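Local coordinates for DNA polymerase III subunit beta (Helicobacter pylori 26695, PDB 4S3I), which forms a sliding clamp that tethers DNA polymerases and other proteins to DNA and makes them processive, at residues M224-E229 against F235-I240; P125-E130 against E195-I200; D138-I143 against R204-I209. All coordinates share one frame; numbering follows the deposited sequence.

The three contacts lie in or next to the central domain of the clamp. Interaction 1 pairs the two strands of a beta hairpin through backbone hydrogen bonds. It is mainly buried, with M224 and K238 exposed. Interactions 2 and 3 have no hydrogen bond across them and rest on apolar side chains. Interaction 2 joins strands of two different sheets and is only partly buried. Interaction 3 joins two helices and is fully buried, its centre about 1 Å from that of the chain. Interactions 1 and 2 meet where I240 N probably donates to I200 O. In interaction 1, F235 and I228 pack on I209 of interaction 3. Strands 127-131 and 196-202 each lead into one of its helices.

Interaction 1. Residues M224-E229 against F235-I240; sequences MLAVIE and FFTKLI
I228 N donates to F235 O at 2.7 Å, the shortest bond of this contact. V227 CA also brings its hydrogen to F235 O, at 3.2 Å. F235 N returns a nearly straight bond to I228 O (2.8 Å, 178° at the hydrogen). Two residues along, past the non-hydrogen-bonded pair V227 and F236, A226 and T237 form the next hydrogen-bonded pair, with A226 N to T237 O at 2.9 Å and T237 N bonding back to A226 O. L239 N closes the ladder by bonding to M224 O just beyond the strands. The motif is an antiparallel beta hairpin, strand 225-229 with strand 233-238.

Side chains alternate between two faces. On one, V227 CG2 reaches F236 CB at 3.9 Å. L225 CD2 on the same face lies 3.6 Å from K238 CA, and the F236 ring makes a T-shaped (edge-to-face) contact with F120. On the other, A226 CB meets L239 CD2 at 3.7 Å, and I228 CB approaches the F235 ring obliquely. F235 CG stands anti to the backbone N (chi1 167°), and its ring packs on I209 and L212 of helix 203-212. T237 OG1 donates to K238 O at 2.8 Å, within its own strand.

The backbone ladder fixes the register and satisfies the main-chain groups it uses. The A226, I228, F235 and T237 face is left to pack largely through apolar atoms.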
# COMPACT_ATOMS: atom_id res chain seq x y z
N MET A 224 17.38 -30.44 -13.28
CA MET A 224 17.64 -30.17 -11.87
C MET A 224 17.48 -28.69 -11.55
O MET A 224 16.88 -28.31 -10.55
CB MET A 224 19.04 -30.67 -11.47
CG MET A 224 19.19 -32.18 -11.58
SD MET A 224 20.85 -32.76 -11.21
CE MET A 224 21.02 -32.19 -9.51
N LEU A 225 18.03 -27.85 -12.43
CA LEU A 225 17.89 -26.41 -12.32
C LEU A 225 17.28 -25.91 -13.62
O LEU A 225 17.39 -26.55 -14.67
CB LEU A 225 19.25 -25.74 -12.13
CG LEU A 225 20.14 -26.18 -10.96
CD1 LEU A 225 21.47 -25.45 -11.02
CD2 LEU A 225 19.46 -25.92 -9.62
N ALA A 226 16.62 -24.76 -13.55
CA ALA A 226 16.26 -24.03 -14.76
C ALA A 226 17.02 -22.71 -14.75
O ALA A 226 17.13 -22.05 -13.71
CB ALA A 226 14.78 -23.80 -14.83
N VAL A 227 17.54 -22.34 -15.91
CA VAL A 227 18.30 -21.11 -16.06
C VAL A 227 17.67 -20.24 -17.14
O VAL A 227 17.43 -20.70 -18.26
CB VAL A 227 19.77 -21.42 -16.41
CG1 VAL A 227 20.53 -20.13 -16.74
CG2 VAL A 227 20.43 -22.16 -15.25
N ILE A 228 17.39 -18.98 -16.81
CA ILE A 228 16.80 -18.06 -17.77
C ILE A 228 17.75 -16.89 -18.00
O ILE A 228 18.23 -16.28 -17.04
CB ILE A 228 15.44 -17.55 -17.28
CG1 ILE A 228 14.46 -18.72 -17.16
CG2 ILE A 228 14.88 -16.50 -18.22
CD1 ILE A 228 13.10 -18.34 -16.59
N GLU A 229 18.04 -16.59 -19.27
CA GLU A 229 19.02 -15.55 -19.59
C GLU A 229 18.55 -14.57 -20.66
O GLU A 229 17.96 -14.97 -21.67
CB GLU A 229 20.35 -16.18 -20.03
CG GLU A 229 20.74 -17.46 -19.32
CD GLU A 229 21.93 -18.17 -19.97
OE1 GLU A 229 21.79 -19.37 -20.31
OE2 GLU A 229 22.99 -17.53 -20.13
N PHE A 235 19.25 -15.76 -14.48
CA PHE A 235 18.47 -16.20 -13.34
C PHE A 235 18.51 -17.71 -13.31
O PHE A 235 18.49 -18.35 -14.37
CB PHE A 235 17.03 -15.72 -13.51
CG PHE A 235 16.04 -16.37 -12.57
CD1 PHE A 235 15.70 -15.74 -11.39
CD2 PHE A 235 15.44 -17.59 -12.88
CE1 PHE A 235 14.78 -16.32 -10.51
CE2 PHE A 235 14.52 -18.18 -12.02
CZ PHE A 235 14.19 -17.54 -10.82
N PHE A 236 18.55 -18.28 -12.11
CA PHE A 236 18.34 -19.72 -11.97
C PHE A 236 17.41 -20.05 -10.80
O PHE A 236 17.28 -19.28 -9.84
CB PHE A 236 19.66 -20.47 -11.82
CG PHE A 236 20.18 -20.51 -10.40
CD1 PHE A 236 19.83 -21.56 -9.54
CD2 PHE A 236 21.02 -19.51 -9.93
CE1 PHE A 236 20.31 -21.59 -8.23
CE2 PHE A 236 21.51 -19.54 -8.63
CZ PHE A 236 21.15 -20.58 -7.78
N THR A 237 16.78 -21.21 -10.90
CA THR A 237 16.03 -21.77 -9.79
C THR A 237 16.20 -23.27 -9.75
O THR A 237 16.30 -23.92 -10.80
CB THR A 237 14.52 -21.43 -9.85
OG1 THR A 237 13.84 -22.05 -8.75
CG2 THR A 237 13.91 -21.93 -11.16
N LYS A 238 16.25 -23.81 -8.55
CA LYS A 238 16.18 -25.25 -8.41
C LYS A 238 14.77 -25.62 -8.82
O LYS A 238 13.84 -24.82 -8.66
CB LYS A 238 16.45 -25.67 -6.97
CG LYS A 238 16.64 -27.16 -6.80
CD LYS A 238 16.61 -27.59 -5.33
CE LYS A 238 17.78 -27.03 -4.52
NZ LYS A 238 17.85 -27.65 -3.15
N LEU A 239 14.61 -26.81 -9.39
CA LEU A 239 13.29 -27.30 -9.77
C LEU A 239 12.70 -28.11 -8.62
O LEU A 239 13.43 -28.61 -7.75
CB LEU A 239 13.37 -28.20 -11.01
CG LEU A 239 13.96 -27.64 -12.30
CD1 LEU A 239 13.91 -28.67 -13.44
CD2 LEU A 239 13.25 -26.37 -12.71
N ILE A 240 11.38 -28.25 -8.62
CA ILE A 240 10.73 -29.19 -7.71
C ILE A 240 10.82 -30.62 -8.24
O ILE A 240 10.41 -30.89 -9.37
CB ILE A 240 9.26 -28.84 -7.49
CG1 ILE A 240 9.14 -27.43 -6.92
CG2 ILE A 240 8.60 -29.85 -6.56
CD1 ILE A 240 7.71 -26.96 -6.71

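Interaction 2. Residues P125-E130 against E195-I200; sequences PKVSIE and EDISCI
A classic beta bulge at K126 and V127, both facing S221, marks the start of strand 127-131. V127 points from it toward strand 196-202, which belongs to another sheet. The contact is thus between two sheets that meet in the central domain, not between paired strands. Even the closest CA atoms, those of V127 and I197, are 7.7 Å apart.

V127 and I197 carry the contact. V127 CG1 meets I197 CD1 at 3.8 Å. V127 CB lies 3.9 Å from I197 CG2, and V127 CG2 is 4.1 Å from the same methyl. Both branches of the isoleucine are therefore used, and the two side chains slant across each other. I197 CG1 is anti to the backbone N (chi1 179°), and its chain runs on extended, which carries CD1 across to the valine. K126 adds its CB, 4.2 Å from I197 CD1, while the rest of the lysine leads away. C199 SG is a looser neighbour of the same valine methyl, 4.5 Å from V127 CG1. No hydrogen bond crosses between the two segments, so the attraction is mainly dispersion between apolar groups.

Other strands complete the setting. F163 of strand 158-164 and S192 of strand 190-192 each touch both V127 and I197. S221 of strand 217-221 touches V127 and C199, and its backbone bonds to both residues of the bulge.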
# COMPACT_ATOMS: atom_id res chain seq x y z
N PRO A 125 22.53 -28.18 -20.48
CA PRO A 125 21.07 -28.21 -20.68
C PRO A 125 20.63 -29.50 -21.36
O PRO A 125 21.35 -30.01 -22.22
CB PRO A 125 20.82 -27.02 -21.62
CG PRO A 125 22.12 -26.20 -21.61
CD PRO A 125 23.20 -27.22 -21.38
N LYS A 126 19.47 -30.02 -20.96
CA LYS A 126 18.86 -31.17 -21.63
C LYS A 126 17.75 -30.65 -22.52
O LYS A 126 17.32 -31.30 -23.46
CB LYS A 126 18.27 -32.14 -20.62
CG LYS A 126 19.29 -32.81 -19.72
CD LYS A 126 18.67 -33.99 -18.99
CE LYS A 126 19.72 -34.75 -18.20
NZ LYS A 126 19.32 -36.16 -17.95
N VAL A 127 17.26 -29.47 -22.17
CA VAL A 127 16.21 -28.84 -22.96
C VAL A 127 16.44 -27.35 -22.99
O VAL A 127 16.89 -26.75 -22.01
CB VAL A 127 14.80 -29.17 -22.42
CG1 VAL A 127 14.66 -28.69 -20.99
CG2 VAL A 127 13.71 -28.55 -23.30
N SER A 128 16.17 -26.74 -24.14
CA SER A 128 16.32 -25.30 -24.24
C SER A 128 15.33 -24.75 -25.24
O SER A 128 15.01 -25.40 -26.24
CB SER A 128 17.74 -24.93 -24.67
OG SER A 128 17.88 -25.06 -26.06
N ILE A 129 14.83 -23.55 -24.94
CA ILE A 129 14.04 -22.79 -25.88
C ILE A 129 14.47 -21.32 -25.90
O ILE A 129 15.04 -20.81 -24.92
CB ILE A 129 12.54 -22.87 -25.56
CG1 ILE A 129 12.28 -22.47 -24.10
CG2 ILE A 129 12.00 -24.27 -25.82
CD1 ILE A 129 10.80 -22.18 -23.83
N GLU A 130 14.22 -20.68 -27.03
CA GLU A 130 14.43 -19.25 -27.18
C GLU A 130 13.03 -18.66 -27.21
O GLU A 130 12.18 -19.13 -27.98
CB GLU A 130 15.17 -18.95 -28.49
CG GLU A 130 16.53 -18.26 -28.32
CD GLU A 130 17.61 -19.17 -27.73
OE1 GLU A 130 17.31 -20.33 -27.40
OE2 GLU A 130 18.77 -18.72 -27.61
N GLU A 195 12.53 -36.89 -25.82
CA GLU A 195 11.28 -36.59 -26.52
C GLU A 195 10.33 -35.79 -25.64
O GLU A 195 9.68 -34.83 -26.09
CB GLU A 195 10.59 -37.87 -26.98
CG GLU A 195 10.91 -38.30 -28.42
CD GLU A 195 9.83 -39.20 -29.00
OE1 GLU A 195 8.88 -39.54 -28.26
OE2 GLU A 195 9.93 -39.57 -30.18
N ASP A 196 10.22 -36.20 -24.38
CA ASP A 196 9.39 -35.49 -23.42
C ASP A 196 10.16 -35.21 -22.14
O ASP A 196 10.91 -36.06 -21.65
CB ASP A 196 8.09 -36.25 -23.14
CG ASP A 196 7.01 -35.97 -24.17
OD1 ASP A 196 6.14 -35.11 -23.90
OD2 ASP A 196 7.04 -36.58 -25.26
N ILE A 197 10.00 -33.99 -21.62
CA ILE A 197 10.66 -33.59 -20.39
C ILE A 197 9.81 -32.58 -19.65
O ILE A 197 9.24 -31.66 -20.26
CB ILE A 197 12.10 -33.05 -20.64
CG1 ILE A 197 12.76 -32.63 -19.31
CG2 ILE A 197 12.08 -31.89 -21.62
CD1 ILE A 197 14.22 -32.19 -19.45
N SER A 198 9.71 -32.75 -18.33
CA SER A 198 8.87 -31.87 -17.53
C SER A 198 9.68 -31.15 -16.48
O SER A 198 10.46 -31.76 -15.75
CB SER A 198 7.74 -32.67 -16.87
OG SER A 198 6.77 -33.03 -17.82
N CYS A 199 9.50 -29.84 -16.41
CA CYS A 199 10.16 -29.02 -15.40
C CYS A 199 9.10 -28.40 -14.50
O CYS A 199 8.15 -27.78 -15.00
CB CYS A 199 10.97 -27.90 -16.07
SG CYS A 199 12.26 -28.47 -17.22
N ILE A 200 9.25 -28.55 -13.19
CA ILE A 200 8.34 -27.89 -12.27
C ILE A 200 9.05 -26.75 -11.55
O ILE A 200 9.95 -26.99 -10.73
CB ILE A 200 7.75 -28.85 -11.21
CG1 ILE A 200 7.07 -30.05 -11.86
CG2 ILE A 200 6.74 -28.12 -10.34
CD1 ILE A 200 6.74 -31.19 -10.87

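Interaction 3. Residues D138-I143 against R204-I209; sequences DAFKKI and RALLEI
The F140 ring is the one aromatic group of this contact. I209 CG2 sits at its edge, near the ring plane, 4.1 Å from F140 CD2. L206 CD2 comes in obliquely instead, 4.2 Å from F140 CG. The contact joins helices 135-143 and 203-212, the two helices of the central domain. In sliding clamps such helices line the inner side of the ring, which encircles DNA.

The closest touch is at the root of the side chain, where L206 CD2 lies 3.6 Å from F140 CB. The same methyl is 3.7 Å from F140 O, so one leucine branch covers both the root of the phenylalanine and its carbonyl oxygen. L206 does not aim its CB straight at the other helix. Its CG is anti to the backbone N (chi1 -160°), and this turns the end of the side chain toward F140. The closest CA atoms, those of F140 and L206, are 6.9 Å apart, so the helices are close where these two residues meet. All three touching residues are buried, and no hydrogen bond spans the contact.

Two sheets border this cluster. F140 and L206 both touch I159 of strand 158-164, and F140 also touches M161 of that strand and V172 of strand 169-175. I209 packs on F235 of strand 233-238, in the other sheet.

Helix 135-143 also carries a salt bridge between residues one turn apart. D138 OD2 also accepts from A365 N, and K142 NZ donates to A365 O. K142 NZ meets D138 OD2 at 2.8 Å, on the syn side and 19° out of the carboxylate plane.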
# COMPACT_ATOMS: atom_id res chain seq x y z
N ASP A 138 3.24 -14.52 -20.17
CA ASP A 138 1.80 -14.30 -20.18
C ASP A 138 1.12 -15.51 -19.54
O ASP A 138 0.25 -15.38 -18.69
CB ASP A 138 1.31 -14.09 -21.62
CG ASP A 138 -0.15 -13.67 -21.69
OD1 ASP A 138 -0.54 -12.76 -20.93
OD2 ASP A 138 -0.92 -14.25 -22.49
N ALA A 139 1.53 -16.70 -19.96
CA ALA A 139 1.04 -17.94 -19.37
C ALA A 139 1.34 -17.97 -17.87
O ALA A 139 0.48 -18.34 -17.07
CB ALA A 139 1.65 -19.16 -20.08
N PHE A 140 2.56 -17.62 -17.49
CA PHE A 140 2.96 -17.63 -16.08
C PHE A 140 2.08 -16.67 -15.27
O PHE A 140 1.58 -17.02 -14.20
CB PHE A 140 4.44 -17.21 -15.92
CG PHE A 140 5.43 -18.28 -16.31
CD1 PHE A 140 5.01 -19.56 -16.64
CD2 PHE A 140 6.79 -18.00 -16.32
CE1 PHE A 140 5.92 -20.55 -16.99
CE2 PHE A 140 7.72 -18.98 -16.67
CZ PHE A 140 7.28 -20.25 -17.01
N LYS A 141 1.90 -15.46 -15.78
CA LYS A 141 1.14 -14.47 -15.02
C LYS A 141 -0.33 -14.88 -14.90
O LYS A 141 -0.99 -14.60 -13.90
CB LYS A 141 1.26 -13.09 -15.68
CG LYS A 141 0.68 -11.95 -14.86
CD LYS A 141 0.36 -10.74 -15.73
CE LYS A 141 -0.24 -9.61 -14.90
NZ LYS A 141 -0.97 -8.59 -15.71
N LYS A 142 -0.84 -15.56 -15.92
CA LYS A 142 -2.26 -15.89 -15.94
C LYS A 142 -2.56 -17.07 -15.04
O LYS A 142 -3.64 -17.19 -14.47
CB LYS A 142 -2.72 -16.16 -17.38
CG LYS A 142 -2.98 -14.89 -18.17
CD LYS A 142 -3.27 -15.17 -19.65
CE LYS A 142 -3.64 -13.88 -20.40
NZ LYS A 142 -3.63 -14.11 -21.87
N ILE A 143 -1.57 -17.94 -14.87
CA ILE A 143 -1.78 -19.18 -14.13
C ILE A 143 -1.38 -19.06 -12.66
O ILE A 143 -1.92 -19.75 -11.79
CB ILE A 143 -1.02 -20.32 -14.84
CG1 ILE A 143 -1.66 -20.58 -16.21
CG2 ILE A 143 -0.98 -21.61 -14.03
CD1 ILE A 143 -1.00 -21.70 -17.00
N ARG A 204 7.82 -19.22 -6.04
CA ARG A 204 8.69 -18.07 -5.79
C ARG A 204 9.46 -17.71 -7.04
O ARG A 204 9.54 -16.53 -7.42
CB ARG A 204 9.68 -18.37 -4.65
CG ARG A 204 10.61 -17.19 -4.37
CD ARG A 204 11.83 -17.60 -3.58
NE ARG A 204 12.75 -16.48 -3.38
CZ ARG A 204 13.83 -16.53 -2.61
NH1 ARG A 204 14.13 -17.66 -1.97
NH2 ARG A 204 14.62 -15.47 -2.48
N ALA A 205 10.02 -18.73 -7.70
CA ALA A 205 10.75 -18.53 -8.94
C ALA A 205 9.84 -17.91 -9.98
O ALA A 205 10.23 -16.97 -10.69
CB ALA A 205 11.32 -19.87 -9.44
N LEU A 206 8.63 -18.44 -10.08
CA LEU A 206 7.63 -17.90 -11.01
C LEU A 206 7.47 -16.40 -10.81
O LEU A 206 7.58 -15.60 -11.75
CB LEU A 206 6.29 -18.63 -10.83
CG LEU A 206 5.25 -18.59 -11.96
CD1 LEU A 206 4.04 -19.43 -11.60
CD2 LEU A 206 4.79 -17.19 -12.31
N LEU A 207 7.22 -16.01 -9.57
CA LEU A 207 6.99 -14.60 -9.28
C LEU A 207 8.22 -13.74 -9.56
O LEU A 207 8.11 -12.64 -10.11
CB LEU A 207 6.51 -14.44 -7.84
CG LEU A 207 5.16 -15.12 -7.59
CD1 LEU A 207 4.86 -15.23 -6.09
CD2 LEU A 207 4.05 -14.35 -8.31
N GLU A 208 9.41 -14.25 -9.23
CA GLU A 208 10.63 -13.53 -9.58
C GLU A 208 10.81 -13.38 -11.10
O GLU A 208 11.14 -12.30 -11.59
CB GLU A 208 11.87 -14.18 -8.94
CG GLU A 208 11.83 -14.22 -7.41
CD GLU A 208 11.46 -12.87 -6.78
OE1 GLU A 208 11.74 -11.81 -7.39
OE2 GLU A 208 10.90 -12.87 -5.66
N ILE A 209 10.58 -14.47 -11.84
CA ILE A 209 10.66 -14.42 -13.29
C ILE A 209 9.79 -13.30 -13.86
O ILE A 209 10.19 -12.59 -14.79
CB ILE A 209 10.26 -15.76 -13.93
CG1 ILE A 209 11.39 -16.76 -13.76
CG2 ILE A 209 9.96 -15.60 -15.43
CD1 ILE A 209 10.92 -18.20 -13.76